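Local coordinates for protein beta-glucosidase (Saccharopolyspora erythraea D, PDB 5M6G) that probably hydrolyses terminal, non-reducing beta-D-glucosyl residues to release beta-D-glucose, as a family 3 glycosyl hydrolase that also binds magnesium, at residues Q320-P325 against H345-D350; E327-V332 against R353-A358. All coordinates share one frame; numbering follows the deposited sequence.

Interaction 1: residues Q320-P325 against H345-D350. With MG (magnesium ion), chain B.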
loop_
_atom_site.group_PDB
_atom_site.type_symbol
_atom_site.label_atom_id
_atom_site.label_comp_id
_atom_site.label_asym_id
_atom_site.label_seq_id
_atom_site.Cartn_x
_atom_site.Cartn_y
_atom_site.Cartn_z
ATOM N N GLN A 320 -20.012 15.121 8.883
ATOM C CA GLN A 320 -19.537 16.161 9.785
ATOM C C GLN A 320 -18.417 15.628 10.672
ATOM O O GLN A 320 -18.366 14.430 10.982
ATOM C CB GLN A 320 -20.685 16.705 10.641
ATOM C CG GLN A 320 -21.820 17.289 9.809
ATOM C CD GLN A 320 -22.907 17.919 10.653
ATOM O OE1 GLN A 320 -22.783 18.022 11.874
ATOM N NE2 GLN A 320 -23.979 18.355 10.003
ATOM N N GLU A 321 -17.525 16.529 11.087
ATOM C CA GLU A 321 -16.353 16.140 11.861
ATOM C C GLU A 321 -16.755 15.390 13.128
ATOM O O GLU A 321 -17.875 15.514 13.629
ATOM C CB GLU A 321 -15.520 17.363 12.240
ATOM C CG GLU A 321 -14.639 17.883 11.129
ATOM C CD GLU A 321 -13.675 18.937 11.629
ATOM O OE1 GLU A 321 -13.443 19.006 12.855
ATOM O OE2 GLU A 321 -13.138 19.710 10.811
ATOM N N ASP A 322 -15.818 14.578 13.624
ATOM C CA ASP A 322 -15.975 13.805 14.852
ATOM C C ASP A 322 -17.030 12.713 14.700
ATOM O O ASP A 322 -17.765 12.679 13.705
ATOM C CB ASP A 322 -16.316 14.726 16.027
ATOM C CG ASP A 322 -15.755 14.219 17.343
ATOM O OD1 ASP A 322 -15.437 13.015 17.424
ATOM O OD2 ASP A 322 -15.631 15.022 18.290
ATOM N N PHE A 323 -17.106 11.796 15.663
ATOM C CA PHE A 323 -18.089 10.727 15.614
ATOM C C PHE A 323 -19.154 10.953 16.678
ATOM O O PHE A 323 -18.862 11.448 17.770
ATOM C CB PHE A 323 -17.440 9.336 15.763
ATOM C CG PHE A 323 -16.606 9.146 17.007
ATOM C CD1 PHE A 323 -17.201 8.833 18.224
ATOM C CD2 PHE A 323 -15.222 9.210 16.944
ATOM C CE1 PHE A 323 -16.430 8.630 19.367
ATOM C CE2 PHE A 323 -14.446 9.008 18.074
ATOM C CZ PHE A 323 -15.052 8.720 19.294
ATOM N N THR A 324 -20.390 10.639 16.331
ATOM C CA THR A 324 -21.531 10.729 17.228
ATOM C C THR A 324 -21.900 9.351 17.748
ATOM O O THR A 324 -21.433 8.330 17.236
ATOM C CB THR A 324 -22.730 11.340 16.499
ATOM O OG1 THR A 324 -23.144 10.458 15.449
ATOM C CG2 THR A 324 -22.394 12.712 15.938
ATOM N N PRO A 325 -22.763 9.274 18.765
ATOM C CA PRO A 325 -23.255 7.953 19.179
ATOM C C PRO A 325 -23.946 7.208 18.060
ATOM O O PRO A 325 -23.832 5.976 17.993
ATOM C CB PRO A 325 -24.222 8.282 20.325
ATOM C CG PRO A 325 -23.694 9.546 20.893
ATOM C CD PRO A 325 -23.176 10.329 19.707
ATOM N N HIS A 345 -10.304 7.945 22.118
ATOM C CA HIS A 345 -10.549 6.549 22.481
ATOM C C HIS A 345 -11.482 6.431 23.686
ATOM O O HIS A 345 -12.354 5.553 23.723
ATOM C CB HIS A 345 -9.223 5.848 22.766
ATOM C CG HIS A 345 -8.279 6.664 23.592
ATOM N ND1 HIS A 345 -7.576 7.732 23.079
ATOM C CD2 HIS A 345 -7.927 6.574 24.897
ATOM C CE1 HIS A 345 -6.834 8.268 24.030
ATOM N NE2 HIS A 345 -7.022 7.580 25.142
ATOM N N GLU A 346 -11.311 7.297 24.681
ATOM C CA GLU A 346 -12.186 7.234 25.845
ATOM C C GLU A 346 -13.619 7.567 25.466
ATOM O O GLU A 346 -14.562 6.953 25.982
ATOM C CB GLU A 346 -11.684 8.176 26.936
ATOM C CG GLU A 346 -12.483 8.097 28.230
ATOM C CD GLU A 346 -11.811 8.863 29.355
ATOM O OE1 GLU A 346 -10.724 9.421 29.114
ATOM O OE2 GLU A 346 -12.361 8.897 30.476
ATOM N N LYS A 347 -13.806 8.528 24.559
ATOM C CA LYS A 347 -15.162 8.850 24.131
ATOM C C LYS A 347 -15.770 7.704 23.341
ATOM O O LYS A 347 -16.954 7.398 23.507
ATOM C CB LYS A 347 -15.185 10.134 23.307
ATOM C CG LYS A 347 -16.597 10.508 22.854
ATOM C CD LYS A 347 -16.629 11.876 22.219
ATOM C CE LYS A 347 -15.888 11.868 20.895
ATOM N NZ LYS A 347 -16.092 13.142 20.164
ATOM N N PHE A 348 -14.978 7.049 22.484
ATOM C CA PHE A 348 -15.506 5.893 21.760
ATOM C C PHE A 348 -15.975 4.816 22.733
ATOM O O PHE A 348 -17.082 4.273 22.595
ATOM C CB PHE A 348 -14.454 5.324 20.801
ATOM C CG PHE A 348 -14.943 4.126 20.026
ATOM C CD1 PHE A 348 -15.667 4.293 18.858
ATOM C CD2 PHE A 348 -14.711 2.839 20.484
ATOM C CE1 PHE A 348 -16.134 3.210 18.157
ATOM C CE2 PHE A 348 -15.173 1.751 19.787
ATOM C CZ PHE A 348 -15.892 1.937 18.613
ATOM N N ILE A 349 -15.147 4.502 23.734
ATOM C CA ILE A 349 -15.506 3.459 24.688
ATOM C C ILE A 349 -16.770 3.844 25.450
ATOM O O ILE A 349 -17.678 3.021 25.620
ATOM C CB ILE A 349 -14.327 3.170 25.635
ATOM C CG1 ILE A 349 -13.176 2.522 24.850
ATOM C CG2 ILE A 349 -14.783 2.286 26.778
ATOM C CD1 ILE A 349 -11.861 2.476 25.600
ATOM N N ASP A 350 -16.862 5.104 25.892
ATOM C CA ASP A 350 -18.047 5.558 26.619
ATOM C C ASP A 350 -19.297 5.460 25.752
ATOM O O ASP A 350 -20.342 4.981 26.207
ATOM C CB ASP A 350 -17.852 6.992 27.115
ATOM C CG ASP A 350 -16.877 7.081 28.281
ATOM O OD1 ASP A 350 -16.581 6.034 28.888
ATOM O OD2 ASP A 350 -16.422 8.194 28.598
HETATM MG MG MG B . -19.536 12.579 12.044
HETATM O O HOH W 1 -20.136 14.220 13.480
#
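Asp322 and Phe323 meet Lys347 and Phe348 where a metal-binding loop passes the first turns of helix 345-357. The loop wraps the magnesium ion just before the contact. The backbone O of Gln320 binds the magnesium ion at 2.4 Å. Glu321 contributes through a water, which donates to its backbone O and also binds the metal. The backbone O of Asp322 is another ligand. Asp315, Asp318 and Glu327 complete the site. The carboxylate of Asp322 turns to the helix instead. Its OD2 forms a salt bridge with Lys347 NZ, 2.7 Å away, while OD1 makes a weak hydrogen bond to the same nitrogen. The ammonium lies almost equally near both oxygens. OD1 also accepts the backbone N of Phe323 at 2.7 Å, on its anti side and 28° out of the carboxylate plane. Arg344 adds a second salt bridge to OD1. Phe323 holds CG between its backbone N and carbonyl carbon (chi1 56°), which brings the CE1 and CZ end of the ring to the helix. Lys347 slides past this ring in the opposite direction, bent at chi3. Its NZ stands over the ring face, 4.7 Å from the centroid, in a cation-pi contact 13° off the ring normal. Lys347 CE lies obliquely, 3.6 Å from Phe323 CE1. Phe348 N lies at the ring's edge, 3.6 Å from Phe323 CZ, and Phe348 CB packs on the same CZ at 3.8 Å. Thr324 then caps helix 325-334. The ammonium of Lys347 is therefore shared by a carboxylate and an aromatic face. The two nearby positive groups would probably favour the charged form of Asp322. The acid ties the metal loop to the helix with its side chain while its backbone binds the ion.

Interaction 2: residues E327-V332 against R353-A358. With MG (magnesium ion), chain B.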
loop_
_atom_site.group_PDB
_atom_site.type_symbol
_atom_site.label_atom_id
_atom_site.label_comp_id
_atom_site.label_asym_id
_atom_site.label_seq_id
_atom_site.Cartn_x
_atom_site.Cartn_y
_atom_site.Cartn_z
ATOM N N GLU A 327 -23.145 7.291 14.903
ATOM C CA GLU A 327 -22.152 6.732 13.997
ATOM C C GLU A 327 -21.477 5.516 14.612
ATOM O O GLU A 327 -21.222 4.524 13.917
ATOM C CB GLU A 327 -21.135 7.804 13.609
ATOM C CG GLU A 327 -21.718 8.836 12.658
ATOM C CD GLU A 327 -20.825 10.039 12.481
ATOM O OE1 GLU A 327 -20.361 10.578 13.501
ATOM O OE2 GLU A 327 -20.577 10.444 11.322
ATOM N N VAL A 328 -21.198 5.565 15.916
ATOM C CA VAL A 328 -20.706 4.381 16.616
ATOM C C VAL A 328 -21.680 3.221 16.442
ATOM O O VAL A 328 -21.297 2.126 16.012
ATOM C CB VAL A 328 -20.465 4.701 18.103
ATOM C CG1 VAL A 328 -20.042 3.443 18.863
ATOM C CG2 VAL A 328 -19.413 5.803 18.245
ATOM N N ARG A 329 -22.960 3.451 16.756
ATOM C CA ARG A 329 -23.967 2.398 16.639
ATOM C C ARG A 329 -24.023 1.832 15.226
ATOM O O ARG A 329 -23.986 0.609 15.031
ATOM C CB ARG A 329 -25.341 2.939 17.049
ATOM C CG ARG A 329 -26.511 1.959 16.851
ATOM C CD ARG A 329 -27.866 2.664 17.093
ATOM N NE ARG A 329 -27.703 3.714 18.095
ATOM C CZ ARG A 329 -27.912 5.008 17.879
ATOM N NH1 ARG A 329 -28.349 5.432 16.697
ATOM N NH2 ARG A 329 -27.690 5.879 18.858
ATOM N N ALA A 330 -24.120 2.708 14.222
ATOM C CA ALA A 330 -24.299 2.233 12.852
ATOM C C ALA A 330 -23.123 1.380 12.403
ATOM O O ALA A 330 -23.306 0.365 11.715
ATOM C CB ALA A 330 -24.487 3.415 11.903
ATOM N N SER A 331 -21.904 1.769 12.786
ATOM C CA SER A 331 -20.735 1.075 12.264
ATOM C C SER A 331 -20.464 -0.223 13.018
ATOM O O SER A 331 -20.120 -1.243 12.404
ATOM C CB SER A 331 -19.522 1.991 12.325
ATOM O OG SER A 331 -18.511 1.507 11.458
ATOM N N VAL A 332 -20.606 -0.214 14.343
ATOM C CA VAL A 332 -20.492 -1.469 15.079
ATOM C C VAL A 332 -21.546 -2.465 14.600
ATOM O O VAL A 332 -21.251 -3.649 14.396
ATOM C CB VAL A 332 -20.587 -1.222 16.600
ATOM C CG1 VAL A 332 -20.570 -2.542 17.350
ATOM C CG2 VAL A 332 -19.431 -0.322 17.086
ATOM N N ARG A 353 -20.228 1.735 25.231
ATOM C CA ARG A 353 -20.789 1.180 26.458
ATOM C C ARG A 353 -22.266 1.533 26.580
ATOM O O ARG A 353 -23.100 0.672 26.888
ATOM C CB ARG A 353 -20.021 1.681 27.680
ATOM C CG ARG A 353 -20.408 0.930 28.963
ATOM C CD ARG A 353 -19.901 1.616 30.218
ATOM N NE ARG A 353 -18.444 1.579 30.310
ATOM C CZ ARG A 353 -17.653 2.632 30.126
ATOM N NH1 ARG A 353 -18.176 3.822 29.850
ATOM N NH2 ARG A 353 -16.340 2.501 30.241
ATOM N N ALA A 354 -22.608 2.802 26.323
ATOM C CA ALA A 354 -24.002 3.233 26.421
ATOM C C ALA A 354 -24.875 2.543 25.380
ATOM O O ALA A 354 -26.023 2.196 25.664
ATOM C CB ALA A 354 -24.103 4.749 26.275
ATOM N N GLU A 355 -24.359 2.350 24.162
ATOM C CA GLU A 355 -25.127 1.625 23.154
ATOM C C GLU A 355 -25.397 0.196 23.603
ATOM O O GLU A 355 -26.499 -0.335 23.408
ATOM C CB GLU A 355 -24.387 1.622 21.813
ATOM C CG GLU A 355 -24.239 2.991 21.172
ATOM C CD GLU A 355 -25.571 3.677 20.938
ATOM O OE1 GLU A 355 -26.475 3.055 20.332
ATOM O OE2 GLU A 355 -25.714 4.837 21.377
ATOM N N VAL A 356 -24.394 -0.448 24.200
ATOM C CA VAL A 356 -24.576 -1.821 24.647
ATOM C C VAL A 356 -25.520 -1.865 25.841
ATOM O O VAL A 356 -26.425 -2.704 25.895
ATOM C CB VAL A 356 -23.214 -2.463 24.960
ATOM C CG1 VAL A 356 -23.404 -3.886 25.508
ATOM C CG2 VAL A 356 -22.337 -2.470 23.697
ATOM N N GLU A 357 -25.340 -0.945 26.796
ATOM C CA GLU A 357 -26.236 -0.864 27.945
ATOM C C GLU A 357 -27.685 -0.686 27.501
ATOM O O GLU A 357 -28.599 -1.272 28.093
ATOM C CB GLU A 357 -25.811 0.289 28.857
ATOM C CG GLU A 357 -24.605 -0.008 29.755
ATOM C CD GLU A 357 -24.073 1.234 30.482
ATOM O OE1 GLU A 357 -24.611 2.343 30.267
ATOM O OE2 GLU A 357 -23.105 1.105 31.266
ATOM N N ALA A 358 -27.914 0.111 26.450
ATOM C CA ALA A 358 -29.264 0.346 25.965
ATOM C C ALA A 358 -29.775 -0.778 25.075
ATOM O O ALA A 358 -30.955 -0.763 24.712
ATOM C CB ALA A 358 -29.336 1.674 25.208
HETATM MG MG MG B . -19.536 12.579 12.044
HETATM O O HOH W 1 -20.136 14.220 13.480
#
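Arg329 sends CG anti to its backbone N and bends at chi3 (-31°), while Glu355 folds back at chi2 (-57°). These turns set the two side chains across each other at about a right angle. Glu355 OE1 meets the guanidinium at its edge, in its plane, and accepts Arg329 NE at 2.6 Å in a nearly straight bond. NE approaches OE1 from above the carboxylate plane, and the two flat groups are turned 51° apart. With this twist the pairing is lopsided: the second bond, Arg329 NH2 to Glu355 OE2, is weak at 3.4 Å. OE1 also lies against the aliphatic part of the arginine, 3.5 Å from Arg329 CB. The salt bridge joins helix 325-334 to the last turns of helix 345-357, the helices before and after strand 339-341, in the N-terminal domain of the TIM-barrel clan. Arg329 NH1 has a second partner in Asp326, and Glu355 OE2 another in Arg360, so charges alternate along a chain of four residues. Replacing Arg329 by an alanine would probably leave the buried Glu355 without one of its countercharges and Asp326 without this mate. Two residues earlier on the same helix, Glu327 grips the magnesium ion with both oxygens, OE2 at 2.5 Å and OE1 at 2.6 Å; OE1 also accepts the backbone N of Thr324.

In the fold
Interactions 1 and 2 lie side by side in the N-terminal domain, their centres about 10 Å apart. Both use helix 345-357, interaction 1 at its start and interaction 2 near its end. Their segments alternate along the chain: loop 320-325, helix segment 327-332, then 345-350 and 353-358, with strand 339-341 between the first two segments and the last two. The magnesium ion and its water belong to both. The contacts also touch directly, Phe323 CD1 lying 3.8 Å from Val328 CG2 and Phe348 CE1 4.0 Å from Val328 CG1. Together they fasten the metal loop and the helix that follows it to one later helix.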